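Local coordinates for putative tetR-family transcriptional regulatory protein (Streptomyces coelicolor, PDB 2DG8) that probably binds DNA through a helix-turn-helix domain and regulates transcription as a dimeric member of the TetR family, at residues R58-V69 against A119-R130. Numbering follows the deposited sequence.
Sequences REAFGRFTDHIV and AYRELTHEWMRR
Gly62 faces Leu123 and Thr65 faces Trp127 where two nearly parallel helical segments, 58-69 and 121-130, pack at 17° with their axes 9.9 Å apart. Leu123 and Trp127, one turn apart, are knobs in holes of the first helix, where small Gly62 and Thr65 make room for them. Lacking a side chain, Gly62 lets Leu123 CD1 come within 3.7 Å of its CA. The first torsion of Trp127 (chi1 -173°) swings the indole across to helix 53-77. Thr65 OG1 lies over one indole face, offset toward the rim, 3.5 Å from Trp127 CD2. Ile68 CG2 meets the indole edge in its plane, 3.6 Å from Trp127 CZ2, and the Phe64 edge points at the six-membered ring in an offset edge-to-face pair. An alanine in place of Trp127 would probably leave a gap against Thr65, Ile68 and Val69 and deprive Phe64 of its aromatic partner. Charged side chains suit the more solvent-accessible margins: Arg58 NH2 bridges to Glu122 OE1 (3.1 Å). Asp66 OD2 forms a salt bridge with Arg130 NH1 (2.6 Å), the carboxylate and guanidinium planes 77° apart, and Val69 CG1 covers one guanidinium face. Phe61 and Phe64 also pack on helix 101-116, while Thr124 and His125 hydrogen-bond to Leu160 and Arg162 of the second subunit, placing helix 121-135 between helix 53-77 and the dimer partner.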
# COMPACT_ATOMS: atom_id res chain seq x y z
N ARG A 58 14.01 6.70 -10.61
CA ARG A 58 14.05 5.28 -10.91
C ARG A 58 15.23 4.63 -10.20
O ARG A 58 15.09 3.55 -9.63
CB ARG A 58 14.15 5.05 -12.43
CG ARG A 58 12.91 5.53 -13.20
CD ARG A 58 13.08 5.37 -14.71
NE ARG A 58 12.95 3.99 -15.15
CZ ARG A 58 11.79 3.33 -15.22
NH1 ARG A 58 10.66 3.93 -14.87
NH2 ARG A 58 11.77 2.07 -15.64
N GLU A 59 16.38 5.30 -10.22
CA GLU A 59 17.56 4.75 -9.56
C GLU A 59 17.44 4.81 -8.04
O GLU A 59 17.95 3.93 -7.35
CB GLU A 59 18.84 5.47 -10.01
CG GLU A 59 19.12 5.34 -11.50
CD GLU A 59 20.59 5.56 -11.85
OE1 GLU A 59 20.87 6.02 -12.98
OE2 GLU A 59 21.46 5.26 -11.01
N ALA A 60 16.76 5.83 -7.52
CA ALA A 60 16.58 5.97 -6.08
C ALA A 60 15.65 4.89 -5.52
O ALA A 60 15.98 4.23 -4.54
CB ALA A 60 16.02 7.35 -5.74
N PHE A 61 14.49 4.73 -6.14
CA PHE A 61 13.53 3.73 -5.70
C PHE A 61 14.02 2.32 -6.00
O PHE A 61 13.59 1.35 -5.36
CB PHE A 61 12.16 3.97 -6.35
CG PHE A 61 11.34 5.04 -5.65
CD1 PHE A 61 10.87 6.14 -6.34
CD2 PHE A 61 11.01 4.91 -4.30
CE1 PHE A 61 10.08 7.11 -5.71
CE2 PHE A 61 10.22 5.87 -3.66
CZ PHE A 61 9.75 6.97 -4.37
N GLY A 62 14.91 2.22 -6.97
CA GLY A 62 15.47 0.93 -7.31
C GLY A 62 16.42 0.54 -6.19
O GLY A 62 16.51 -0.63 -5.83
N ARG A 63 17.12 1.53 -5.64
CA ARG A 63 18.04 1.27 -4.53
C ARG A 63 17.25 0.85 -3.29
O ARG A 63 17.65 -0.08 -2.58
CB ARG A 63 18.85 2.53 -4.19
CG ARG A 63 19.63 2.36 -2.91
CD ARG A 63 19.86 3.67 -2.16
NE ARG A 63 21.06 4.36 -2.60
CZ ARG A 63 22.03 4.75 -1.78
NH1 ARG A 63 21.94 4.51 -0.47
NH2 ARG A 63 23.09 5.37 -2.26
N PHE A 64 16.14 1.55 -3.02
CA PHE A 64 15.30 1.22 -1.87
C PHE A 64 14.74 -0.20 -2.08
O PHE A 64 14.65 -0.99 -1.15
CB PHE A 64 14.13 2.21 -1.73
CG PHE A 64 13.09 1.77 -0.75
CD1 PHE A 64 11.91 1.18 -1.18
CD2 PHE A 64 13.33 1.88 0.62
CE1 PHE A 64 10.97 0.71 -0.25
CE2 PHE A 64 12.40 1.40 1.55
CZ PHE A 64 11.22 0.82 1.11
N THR A 65 14.40 -0.49 -3.32
CA THR A 65 13.87 -1.79 -3.70
C THR A 65 14.89 -2.91 -3.42
O THR A 65 14.53 -3.95 -2.87
CB THR A 65 13.46 -1.75 -5.20
OG1 THR A 65 12.03 -1.67 -5.26
CG2 THR A 65 13.97 -2.96 -5.97
N ASP A 66 16.15 -2.67 -3.78
CA ASP A 66 17.21 -3.65 -3.55
C ASP A 66 17.32 -3.96 -2.06
O ASP A 66 17.54 -5.10 -1.65
CB ASP A 66 18.56 -3.10 -4.05
CG ASP A 66 18.66 -3.08 -5.57
OD1 ASP A 66 19.59 -2.43 -6.09
OD2 ASP A 66 17.82 -3.72 -6.24
N HIS A 67 17.18 -2.91 -1.25
CA HIS A 67 17.26 -2.99 0.21
C HIS A 67 16.21 -3.91 0.85
O HIS A 67 16.55 -4.76 1.67
CB HIS A 67 17.15 -1.57 0.79
CG HIS A 67 16.78 -1.54 2.24
ND1 HIS A 67 17.65 -1.91 3.25
CD2 HIS A 67 15.63 -1.17 2.85
CE1 HIS A 67 17.04 -1.78 4.41
NE2 HIS A 67 15.82 -1.33 4.20
N ILE A 68 14.95 -3.74 0.47
CA ILE A 68 13.88 -4.56 1.03
C ILE A 68 14.00 -5.99 0.53
O ILE A 68 13.75 -6.94 1.28
CB ILE A 68 12.49 -3.98 0.67
CG1 ILE A 68 12.36 -2.57 1.25
CG2 ILE A 68 11.39 -4.85 1.25
CD1 ILE A 68 12.40 -2.52 2.78
N VAL A 69 14.40 -6.15 -0.73
CA VAL A 69 14.58 -7.48 -1.29
C VAL A 69 15.63 -8.21 -0.47
O VAL A 69 15.53 -9.41 -0.21
CB VAL A 69 15.04 -7.41 -2.76
CG1 VAL A 69 15.63 -8.75 -3.21
CG2 VAL A 69 13.86 -7.03 -3.65
N ALA A 119 4.62 3.78 -15.96
CA ALA A 119 6.03 3.51 -16.23
C ALA A 119 6.74 3.00 -14.98
O ALA A 119 7.62 2.14 -15.06
CB ALA A 119 6.72 4.77 -16.74
N TYR A 120 6.35 3.52 -13.82
CA TYR A 120 6.99 3.09 -12.58
C TYR A 120 6.58 1.70 -12.09
O TYR A 120 7.16 1.19 -11.13
CB TYR A 120 6.79 4.14 -11.48
CG TYR A 120 7.65 5.37 -11.68
CD1 TYR A 120 7.16 6.49 -12.35
CD2 TYR A 120 8.97 5.40 -11.23
CE1 TYR A 120 7.97 7.61 -12.57
CE2 TYR A 120 9.79 6.52 -11.44
CZ TYR A 120 9.27 7.62 -12.12
OH TYR A 120 10.06 8.73 -12.33
N ARG A 121 5.60 1.09 -12.75
CA ARG A 121 5.17 -0.24 -12.37
C ARG A 121 6.23 -1.25 -12.79
O ARG A 121 6.18 -2.42 -12.40
CB ARG A 121 3.81 -0.57 -12.99
CG ARG A 121 2.71 0.29 -12.39
CD ARG A 121 1.35 -0.00 -12.95
NE ARG A 121 0.42 1.07 -12.61
CZ ARG A 121 -0.80 1.19 -13.11
NH1 ARG A 121 -1.57 2.20 -12.73
NH2 ARG A 121 -1.26 0.31 -13.99
N GLU A 122 7.19 -0.79 -13.59
CA GLU A 122 8.30 -1.64 -14.01
C GLU A 122 9.12 -1.89 -12.74
O GLU A 122 9.72 -2.95 -12.56
CB GLU A 122 9.20 -0.92 -15.02
CG GLU A 122 8.68 -0.90 -16.44
CD GLU A 122 9.58 -0.10 -17.37
OE1 GLU A 122 10.81 -0.30 -17.32
OE2 GLU A 122 9.05 0.73 -18.14
N LEU A 123 9.15 -0.87 -11.88
CA LEU A 123 9.87 -0.95 -10.62
C LEU A 123 9.18 -1.92 -9.68
O LEU A 123 9.81 -2.83 -9.14
CB LEU A 123 9.95 0.43 -9.96
CG LEU A 123 11.31 1.11 -9.90
CD1 LEU A 123 12.24 0.28 -9.02
CD2 LEU A 123 11.88 1.28 -11.30
N THR A 124 7.88 -1.73 -9.47
CA THR A 124 7.15 -2.61 -8.57
C THR A 124 7.10 -4.04 -9.11
O THR A 124 7.17 -5.00 -8.34
CB THR A 124 5.71 -2.07 -8.31
OG1 THR A 124 5.11 -1.68 -9.54
CG2 THR A 124 5.76 -0.86 -7.38
N HIS A 125 7.02 -4.19 -10.43
CA HIS A 125 6.97 -5.52 -11.04
C HIS A 125 8.29 -6.26 -10.78
O HIS A 125 8.29 -7.44 -10.44
CB HIS A 125 6.76 -5.41 -12.55
CG HIS A 125 6.44 -6.71 -13.21
ND1 HIS A 125 5.14 -7.13 -13.45
CD2 HIS A 125 7.24 -7.70 -13.67
CE1 HIS A 125 5.16 -8.32 -14.02
NE2 HIS A 125 6.42 -8.69 -14.17
N GLU A 126 9.40 -5.55 -10.94
CA GLU A 126 10.73 -6.13 -10.72
C GLU A 126 10.94 -6.41 -9.23
O GLU A 126 11.65 -7.34 -8.86
CB GLU A 126 11.80 -5.17 -11.25
CG GLU A 126 13.23 -5.62 -11.00
CD GLU A 126 13.58 -6.92 -11.69
OE1 GLU A 126 12.76 -7.42 -12.50
OE2 GLU A 126 14.68 -7.46 -11.41
N TRP A 127 10.33 -5.59 -8.39
CA TRP A 127 10.42 -5.76 -6.94
C TRP A 127 9.70 -7.07 -6.55
O TRP A 127 10.24 -7.93 -5.87
CB TRP A 127 9.78 -4.56 -6.22
CG TRP A 127 9.96 -4.53 -4.72
CD1 TRP A 127 10.65 -5.43 -3.97
CD2 TRP A 127 9.42 -3.57 -3.80
NE1 TRP A 127 10.57 -5.10 -2.63
CE2 TRP A 127 9.82 -3.96 -2.50
CE3 TRP A 127 8.63 -2.42 -3.95
CZ2 TRP A 127 9.45 -3.25 -1.35
CZ3 TRP A 127 8.26 -1.70 -2.81
CH2 TRP A 127 8.68 -2.12 -1.52
N MET A 128 8.46 -7.21 -7.02
CA MET A 128 7.69 -8.41 -6.72
C MET A 128 8.37 -9.68 -7.23
O MET A 128 8.30 -10.73 -6.60
CB MET A 128 6.28 -8.31 -7.32
CG MET A 128 5.41 -7.24 -6.70
SD MET A 128 3.74 -7.24 -7.40
CE MET A 128 3.99 -6.33 -8.89
N ARG A 129 9.02 -9.57 -8.38
CA ARG A 129 9.70 -10.71 -8.98
C ARG A 129 10.88 -11.19 -8.15
O ARG A 129 11.08 -12.38 -7.97
CB ARG A 129 10.18 -10.36 -10.39
CG ARG A 129 10.61 -11.56 -11.22
CD ARG A 129 11.69 -11.18 -12.21
NE ARG A 129 12.99 -11.10 -11.55
CZ ARG A 129 14.04 -10.44 -12.02
NH1 ARG A 129 13.94 -9.78 -13.17
NH2 ARG A 129 15.18 -10.44 -11.35
N ARG A 130 11.68 -10.25 -7.65
CA ARG A 130 12.84 -10.60 -6.84
C ARG A 130 12.41 -11.16 -5.48
O ARG A 130 13.06 -12.05 -4.92
CB ARG A 130 13.73 -9.37 -6.67
CG ARG A 130 14.16 -8.78 -8.00
CD ARG A 130 15.66 -8.59 -8.05
NE ARG A 130 16.10 -7.46 -7.24
CZ ARG A 130 17.32 -7.33 -6.73
NH1 ARG A 130 17.63 -6.27 -6.00
NH2 ARG A 130 18.22 -8.28 -6.93